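Local structure of kinase-associated protein B (Bacillus cereus, 1Y71) at residues Thr7-Lys19 against Ile24-Val36. The protein is of unknown function but probably associates with a kinase, and carries an SH3-like domain. Sequence-based numbering, arbitrary orientation.
Sequences TFEIGEIVTGIYK and IGEVTNSRPGSYV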
ATOM      1  N   THR B   7      -3.809 -16.278  15.652  1.00 40.36           N
ATOM      2  CA  THR B   7      -3.099 -15.161  16.379  1.00 40.77           C
ATOM      3  C   THR B   7      -2.286 -14.230  15.431  1.00 39.92           C
ATOM      4  O   THR B   7      -1.706 -14.682  14.448  1.00 40.10           O
ATOM      5  CB  THR B   7      -2.234 -15.715  17.547  1.00 40.46           C
ATOM      6  OG1 THR B   7      -3.098 -16.375  18.483  1.00 42.54           O
ATOM      7  CG2 THR B   7      -1.503 -14.609  18.299  1.00 41.38           C
ATOM      8  N   PHE B   8      -2.260 -12.938  15.736  1.00 39.28           N
ATOM      9  CA  PHE B   8      -1.601 -11.958  14.869  1.00 38.28           C
ATOM     10  C   PHE B   8      -0.727 -11.033  15.698  1.00 38.20           C
ATOM     11  O   PHE B   8      -1.161 -10.559  16.744  1.00 38.30           O
ATOM     12  CB  PHE B   8      -2.651 -11.149  14.101  1.00 38.46           C
ATOM     13  CG  PHE B   8      -3.585 -11.990  13.271  1.00 37.13           C
ATOM     14  CD1 PHE B   8      -4.927 -12.091  13.605  1.00 39.07           C
ATOM     15  CD2 PHE B   8      -3.125 -12.679  12.156  1.00 38.44           C
ATOM     16  CE1 PHE B   8      -5.797 -12.874  12.833  1.00 39.24           C
ATOM     17  CE2 PHE B   8      -3.982 -13.457  11.387  1.00 36.71           C
ATOM     18  CZ  PHE B   8      -5.310 -13.551  11.718  1.00 37.22           C
ATOM     19  N   GLU B   9       0.504 -10.790  15.251  1.00 37.44           N
ATOM     20  CA  GLU B   9       1.389  -9.871  15.979  1.00 37.37           C
ATOM     21  C   GLU B   9       1.299  -8.425  15.490  1.00 35.28           C
ATOM     22  O   GLU B   9       0.839  -8.150  14.376  1.00 33.94           O
ATOM     23  CB  GLU B   9       2.837 -10.386  16.039  1.00 37.52           C
ATOM     24  CG  GLU B   9       3.563 -10.490  14.691  1.00 41.01           C
ATOM     25  CD  GLU B   9       4.823 -11.372  14.753  1.00 41.92           C
ATOM     26  OE1 GLU B   9       5.883 -10.918  15.262  1.00 46.74           O
ATOM     27  OE2 GLU B   9       4.739 -12.533  14.277  1.00 47.64           O
ATOM     28  N   ILE B  10       1.679  -7.505  16.374  1.00 33.21           N
ATOM     29  CA  ILE B  10       1.770  -6.088  16.049  1.00 32.31           C
ATOM     30  C   ILE B  10       2.694  -5.891  14.861  1.00 31.06           C
ATOM     31  O   ILE B  10       3.826  -6.409  14.841  1.00 31.58           O
ATOM     32  CB  ILE B  10       2.248  -5.261  17.261  1.00 31.86           C
ATOM     33  CG1 ILE B  10       1.087  -5.055  18.230  1.00 31.29           C
ATOM     34  CG2 ILE B  10       2.800  -3.909  16.829  1.00 32.26           C
ATOM     35  CD1 ILE B  10       1.446  -4.203  19.465  1.00 33.07           C
ATOM     36  N   GLY B  11       2.204  -5.137  13.881  1.00 29.24           N
ATOM     37  CA  GLY B  11       2.951  -4.910  12.662  1.00 27.20           C
ATOM     38  C   GLY B  11       2.475  -5.840  11.562  1.00 26.18           C
ATOM     39  O   GLY B  11       2.767  -5.630  10.393  1.00 26.37           O
ATOM     40  N   GLU B  12       1.739  -6.880  11.926  1.00 24.64           N
ATOM     41  CA  GLU B  12       1.308  -7.851  10.918  1.00 23.50           C
ATOM     42  C   GLU B  12       0.342  -7.227   9.913  1.00 22.09           C
ATOM     43  O   GLU B  12      -0.617  -6.556  10.305  1.00 21.75           O
ATOM     44  CB  GLU B  12       0.712  -9.076  11.597  1.00 24.26           C
ATOM     45  CG  GLU B  12       0.110 -10.096  10.642  1.00 26.45           C
ATOM     46  CD  GLU B  12       0.085 -11.494  11.238  1.00 34.31           C
ATOM     47  OE1 GLU B  12      -0.334 -12.410  10.512  1.00 36.17           O
ATOM     48  OE2 GLU B  12       0.485 -11.678  12.414  1.00 34.13           O
ATOM     49  N   ILE B  13       0.598  -7.458   8.625  1.00 20.91           N
ATOM     50  CA  ILE B  13      -0.320  -7.057   7.546  1.00 21.31           C
ATOM     51  C   ILE B  13      -1.447  -8.075   7.409  1.00 21.18           C
ATOM     52  O   ILE B  13      -1.196  -9.287   7.305  1.00 20.70           O
ATOM     53  CB  ILE B  13       0.403  -6.863   6.188  1.00 20.53           C
ATOM     54  CG1 ILE B  13       1.586  -5.906   6.357  1.00 24.37           C
ATOM     55  CG2 ILE B  13      -0.573  -6.328   5.135  1.00 20.78           C
ATOM     56  CD1 ILE B  13       1.187  -4.540   6.998  1.00 26.46           C
ATOM     57  N   VAL B  14      -2.685  -7.580   7.442  1.00 20.20           N
ATOM     58  CA  VAL B  14      -3.880  -8.447   7.484  1.00 21.26           C
ATOM     59  C   VAL B  14      -4.999  -7.873   6.615  1.00 20.21           C
ATOM     60  O   VAL B  14      -4.888  -6.769   6.136  1.00 19.45           O
ATOM     61  CB  VAL B  14      -4.393  -8.586   8.935  1.00 20.77           C
ATOM     62  CG1 VAL B  14      -3.332  -9.308   9.832  1.00 21.99           C
ATOM     63  CG2 VAL B  14      -4.782  -7.183   9.505  1.00 22.79           C
ATOM     64  N   THR B  15      -6.044  -8.660   6.359  1.00 21.34           N
ATOM     65  CA  THR B  15      -7.289  -8.136   5.851  1.00 21.84           C
ATOM     66  C   THR B  15      -8.249  -8.131   7.052  1.00 22.74           C
ATOM     67  O   THR B  15      -8.079  -8.924   7.997  1.00 24.29           O
ATOM     68  CB  THR B  15      -7.891  -9.020   4.714  1.00 22.25           C
ATOM     69  OG1 THR B  15      -8.079 -10.334   5.221  1.00 22.01           O
ATOM     70  CG2 THR B  15      -6.965  -9.119   3.472  1.00 20.59           C
ATOM     71  N   GLY B  16      -9.233  -7.227   7.028  1.00 23.44           N
ATOM     72  CA  GLY B  16     -10.229  -7.099   8.093  1.00 22.16           C
ATOM     73  C   GLY B  16     -11.576  -6.774   7.466  1.00 22.62           C
ATOM     74  O   GLY B  16     -11.671  -5.988   6.504  1.00 22.03           O
ATOM     75  N   ILE B  17     -12.619  -7.371   8.021  1.00 22.11           N
ATOM     76  CA  ILE B  17     -13.973  -7.132   7.573  1.00 22.70           C
ATOM     77  C   ILE B  17     -14.632  -6.334   8.671  1.00 22.75           C
ATOM     78  O   ILE B  17     -14.564  -6.740   9.845  1.00 22.42           O
ATOM     79  CB  ILE B  17     -14.746  -8.451   7.348  1.00 22.29           C
ATOM     80  CG1 ILE B  17     -14.133  -9.216   6.170  1.00 23.39           C
ATOM     81  CG2 ILE B  17     -16.259  -8.116   7.054  1.00 24.00           C
ATOM     82  CD1 ILE B  17     -14.640 -10.696   6.049  1.00 24.68           C
ATOM     83  N   TYR B  18     -15.211  -5.191   8.302  1.00 22.25           N
ATOM     84  CA  TYR B  18     -15.830  -4.292   9.258  1.00 23.47           C
ATOM     85  C   TYR B  18     -17.047  -3.670   8.598  1.00 23.49           C
ATOM     86  O   TYR B  18     -16.917  -3.016   7.549  1.00 22.82           O
ATOM     87  CB  TYR B  18     -14.856  -3.169   9.649  1.00 23.99           C
ATOM     88  CG  TYR B  18     -15.424  -2.194  10.658  1.00 25.15           C
ATOM     89  CD1 TYR B  18     -15.412  -2.492  12.038  1.00 25.33           C
ATOM     90  CD2 TYR B  18     -15.982  -0.979  10.242  1.00 22.66           C
ATOM     91  CE1 TYR B  18     -15.948  -1.606  12.975  1.00 28.96           C
ATOM     92  CE2 TYR B  18     -16.507  -0.083  11.164  1.00 26.43           C
ATOM     93  CZ  TYR B  18     -16.489  -0.394  12.523  1.00 27.78           C
ATOM     94  OH  TYR B  18     -16.994   0.502  13.446  1.00 29.86           O
ATOM     95  N   LYS B  19     -18.212  -3.892   9.210  1.00 23.65           N
ATOM     96  CA  LYS B  19     -19.493  -3.339   8.730  1.00 23.85           C
ATOM     97  C   LYS B  19     -19.703  -3.563   7.249  1.00 23.00           C
ATOM     98  O   LYS B  19     -20.139  -2.646   6.517  1.00 23.57           O
ATOM     99  CB  LYS B  19     -19.606  -1.851   9.095  1.00 24.28           C
ATOM    100  CG  LYS B  19     -19.530  -1.648  10.628  1.00 27.42           C
ATOM    101  CD  LYS B  19     -20.515  -0.625  11.100  1.00 32.42           C
ATOM    102  CE  LYS B  19     -21.002  -0.973  12.530  1.00 34.36           C
ATOM    103  NZ  LYS B  19     -19.953  -0.579  13.488  1.00 36.55           N
ATOM    104  N   ILE B  24      -7.431  -3.925   3.721  1.00 19.76           N
ATOM    105  CA  ILE B  24      -6.068  -4.351   4.073  1.00 20.25           C
ATOM    106  C   ILE B  24      -5.591  -3.367   5.108  1.00 19.47           C
ATOM    107  O   ILE B  24      -5.792  -2.135   4.967  1.00 19.13           O
ATOM    108  CB  ILE B  24      -5.141  -4.368   2.831  1.00 18.69           C
ATOM    109  CG1 ILE B  24      -5.630  -5.459   1.883  1.00 18.68           C
ATOM    110  CG2 ILE B  24      -3.626  -4.459   3.227  1.00 20.90           C
ATOM    111  CD1 ILE B  24      -5.212  -5.289   0.427  1.00 18.37           C
ATOM    112  N   GLY B  25      -4.959  -3.885   6.151  1.00 20.98           N
ATOM    113  CA  GLY B  25      -4.457  -3.011   7.224  1.00 20.36           C
ATOM    114  C   GLY B  25      -3.311  -3.598   8.001  1.00 22.26           C
ATOM    115  O   GLY B  25      -2.763  -4.642   7.655  1.00 21.19           O
ATOM    116  N   GLU B  26      -2.943  -2.911   9.063  1.00 21.19           N
ATOM    117  CA  GLU B  26      -1.843  -3.354   9.897  1.00 22.29           C
ATOM    118  C   GLU B  26      -2.320  -3.529  11.343  1.00 21.28           C
ATOM    119  O   GLU B  26      -3.009  -2.663  11.873  1.00 21.61           O
ATOM    120  CB  GLU B  26      -0.694  -2.332   9.785  1.00 21.95           C
ATOM    121  CG  GLU B  26       0.516  -2.680  10.613  1.00 25.59           C
ATOM    122  CD  GLU B  26       1.469  -1.525  10.762  1.00 28.19           C
ATOM    123  OE1 GLU B  26       1.138  -0.381  10.362  1.00 25.84           O
ATOM    124  OE2 GLU B  26       2.559  -1.775  11.310  1.00 30.01           O
ATOM    125  N   VAL B  27      -2.017  -4.665  11.953  1.00 20.70           N
ATOM    126  CA  VAL B  27      -2.363  -4.866  13.361  1.00 21.94           C
ATOM    127  C   VAL B  27      -1.529  -3.895  14.204  1.00 23.41           C
ATOM    128  O   VAL B  27      -0.303  -3.884  14.101  1.00 24.11           O
ATOM    129  CB  VAL B  27      -2.153  -6.336  13.798  1.00 21.34           C
ATOM    130  CG1 VAL B  27      -2.319  -6.506  15.330  1.00 21.57           C
ATOM    131  CG2 VAL B  27      -3.115  -7.264  13.023  1.00 20.76           C
ATOM    132  N   THR B  28      -2.194  -3.048  14.984  1.00 25.79           N
ATOM    133  CA  THR B  28      -1.483  -2.106  15.856  1.00 28.42           C
ATOM    134  C   THR B  28      -1.691  -2.374  17.363  1.00 30.18           C
ATOM    135  O   THR B  28      -0.983  -1.813  18.198  1.00 29.93           O
ATOM    136  CB  THR B  28      -1.807  -0.627  15.533  1.00 28.12           C
ATOM    137  OG1 THR B  28      -3.168  -0.358  15.845  1.00 30.59           O
ATOM    138  CG2 THR B  28      -1.559  -0.299  14.041  1.00 30.06           C
ATOM    139  N   ASN B  29      -2.649  -3.223  17.703  1.00 32.72           N
ATOM    140  CA  ASN B  29      -2.858  -3.625  19.103  1.00 35.47           C
ATOM    141  C   ASN B  29      -3.761  -4.857  19.132  1.00 36.73           C
ATOM    142  O   ASN B  29      -4.597  -5.050  18.242  1.00 35.16           O
ATOM    143  CB  ASN B  29      -3.468  -2.466  19.928  1.00 35.90           C
ATOM    144  CG  ASN B  29      -3.244  -2.597  21.455  1.00 39.77           C
ATOM    145  OD1 ASN B  29      -2.260  -3.189  21.932  1.00 42.64           O
ATOM    146  ND2 ASN B  29      -4.161  -2.007  22.227  1.00 42.48           N
ATOM    147  N   SER B  30      -3.562  -5.682  20.160  1.00 38.78           N
ATOM    148  CA  SER B  30      -4.402  -6.834  20.444  1.00 41.24           C
ATOM    149  C   SER B  30      -5.164  -6.584  21.739  1.00 42.43           C
ATOM    150  O   SER B  30      -4.819  -5.700  22.541  1.00 42.79           O
ATOM    151  CB  SER B  30      -3.562  -8.105  20.629  1.00 41.56           C
ATOM    152  OG  SER B  30      -2.708  -8.373  19.528  1.00 43.56           O
ATOM    153  N   ARG B  31      -6.192  -7.396  21.930  1.00 43.77           N
ATOM    154  CA  ARG B  31      -7.023  -7.407  23.121  1.00 45.29           C
ATOM    155  C   ARG B  31      -7.901  -8.626  22.941  1.00 44.42           C
ATOM    156  O   ARG B  31      -8.148  -9.025  21.808  1.00 44.59           O
ATOM    157  CB  ARG B  31      -7.893  -6.145  23.165  1.00 45.51           C
ATOM    158  CG  ARG B  31      -9.258  -6.278  23.876  1.00 47.51           C
ATOM    159  CD  ARG B  31     -10.011  -4.950  23.863  1.00 47.91           C
ATOM    160  NE  ARG B  31     -10.220  -4.467  22.497  1.00 53.05           N
ATOM    161  CZ  ARG B  31      -9.360  -3.712  21.814  1.00 54.97           C
ATOM    162  NH1 ARG B  31      -8.202  -3.330  22.347  1.00 55.66           N
ATOM    163  NH2 ARG B  31      -9.661  -3.345  20.575  1.00 57.14           N
ATOM    164  N   PRO B  32      -8.342  -9.240  24.056  1.00 44.00           N
ATOM    165  CA  PRO B  32      -9.402 -10.248  24.115  1.00 42.82           C
ATOM    166  C   PRO B  32     -10.404 -10.255  22.946  1.00 41.34           C
ATOM    167  O   PRO B  32     -11.341  -9.430  22.881  1.00 40.90           O
ATOM    168  CB  PRO B  32     -10.097  -9.907  25.444  1.00 43.05           C
ATOM    169  CG  PRO B  32      -8.938  -9.408  26.338  1.00 43.73           C
ATOM    170  CD  PRO B  32      -7.790  -8.991  25.408  1.00 44.33           C
ATOM    171  N   GLY B  33     -10.186 -11.191  22.026  1.00 39.86           N
ATOM    172  CA  GLY B  33     -11.128 -11.434  20.938  1.00 38.21           C
ATOM    173  C   GLY B  33     -11.124 -10.481  19.752  1.00 37.04           C
ATOM    174  O   GLY B  33     -11.958 -10.606  18.853  1.00 35.62           O
ATOM    175  N   SER B  34     -10.186  -9.534  19.731  1.00 36.11           N
ATOM    176  CA  SER B  34     -10.187  -8.545  18.672  1.00 35.09           C
ATOM    177  C   SER B  34      -8.806  -7.932  18.439  1.00 33.68           C
ATOM    178  O   SER B  34      -7.882  -8.132  19.217  1.00 32.45           O
ATOM    179  CB  SER B  34     -11.236  -7.458  18.959  1.00 35.71           C
ATOM    180  OG  SER B  34     -10.845  -6.620  20.039  1.00 38.79           O
ATOM    181  N   TYR B  35      -8.691  -7.214  17.329  1.00 32.26           N
ATOM    182  CA  TYR B  35      -7.480  -6.508  16.966  1.00 31.69           C
ATOM    183  C   TYR B  35      -7.835  -5.105  16.566  1.00 30.10           C
ATOM    184  O   TYR B  35      -8.854  -4.889  15.923  1.00 28.91           O
ATOM    185  CB  TYR B  35      -6.794  -7.211  15.793  1.00 32.94           C
ATOM    186  CG  TYR B  35      -6.303  -8.578  16.179  1.00 35.84           C
ATOM    187  CD1 TYR B  35      -5.069  -8.729  16.811  1.00 35.23           C
ATOM    188  CD2 TYR B  35      -7.090  -9.727  15.943  1.00 36.89           C
ATOM    189  CE1 TYR B  35      -4.612  -9.958  17.203  1.00 36.55           C
ATOM    190  CE2 TYR B  35      -6.636 -10.981  16.337  1.00 38.18           C
ATOM    191  CZ  TYR B  35      -5.385 -11.085  16.966  1.00 38.49           C
ATOM    192  OH  TYR B  35      -4.894 -12.310  17.366  1.00 38.68           O
ATOM    193  N   VAL B  36      -6.969  -4.159  16.931  1.00 28.88           N
ATOM    194  CA  VAL B  36      -7.044  -2.826  16.391  1.00 28.03           C
ATOM    195  C   VAL B  36      -6.271  -2.911  15.071  1.00 27.23           C
ATOM    196  O   VAL B  36      -5.118  -3.379  15.045  1.00 26.40           O
ATOM    197  CB  VAL B  36      -6.446  -1.739  17.344  1.00 27.98           C
ATOM    198  CG1 VAL B  36      -6.623  -0.387  16.737  1.00 28.84           C
ATOM    199  CG2 VAL B  36      -7.158  -1.783  18.730  1.00 28.85           C
TER
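Phe8 and Tyr35 each carry CG anti to their own carbonyl carbon (chi1 -57° and -66°), and these torsions bring the two rings together as a T-shaped pair. The edge of Phe8 is turned to the face of Tyr35, with centroids 5.2 Å apart and Phe8 CD1 3.4 Å from Tyr35 CE2. Phe8 CB lies over the same phenol ring in a CH-pi contact, and the backbone N of Phe8 donates a bent hydrogen bond to Tyr35 OH (3.2 Å, 137° at the hydrogen). The tyrosine thus grips the residue before the turn by both its ring and its hydroxyl. Beside them, Val27 points its CG1 and CG2 in different directions: CG1 lies against Glu9 O, whereas CG2, anti to the carbonyl carbon, reaches Val14 CG1 at 3.8 Å and Phe8 CB at 4.1 Å. The type II turn from Glu9 to Glu12 is clasped by the backbone of Val27: Gly11 N donates to Val27 O (2.8 Å) and Val27 N to Glu12 O. Within the turn, Glu9 N donates to Glu12 OE2 from its anti side, somewhat out of the carboxylate plane. Farther along, Val14 and Gly25 form an antiparallel hydrogen-bonded pair, flanked by the non-hydrogen-bonded pairs Ile13-Glu26 and Thr15-Ile24; Ile13 CG2 and Ile24 CG2 touch at 4.1 Å. The extended Glu26 side chain brings OE2 to 3.4 Å from Gly11 CA; OE2 also lies close to OE2 of Glu26 of the second subunit, a like-charge approach, and Ile10 packs on Ile10 of that subunit. In the antiparallel sheet, hairpin strand 21-31 is central and 13-18 lies between it and edge strand 81-83, whose Val81 touches Phe8, Val14 and Tyr35; strand 34-42, which carries Tyr35, lies on the other side of 21-31.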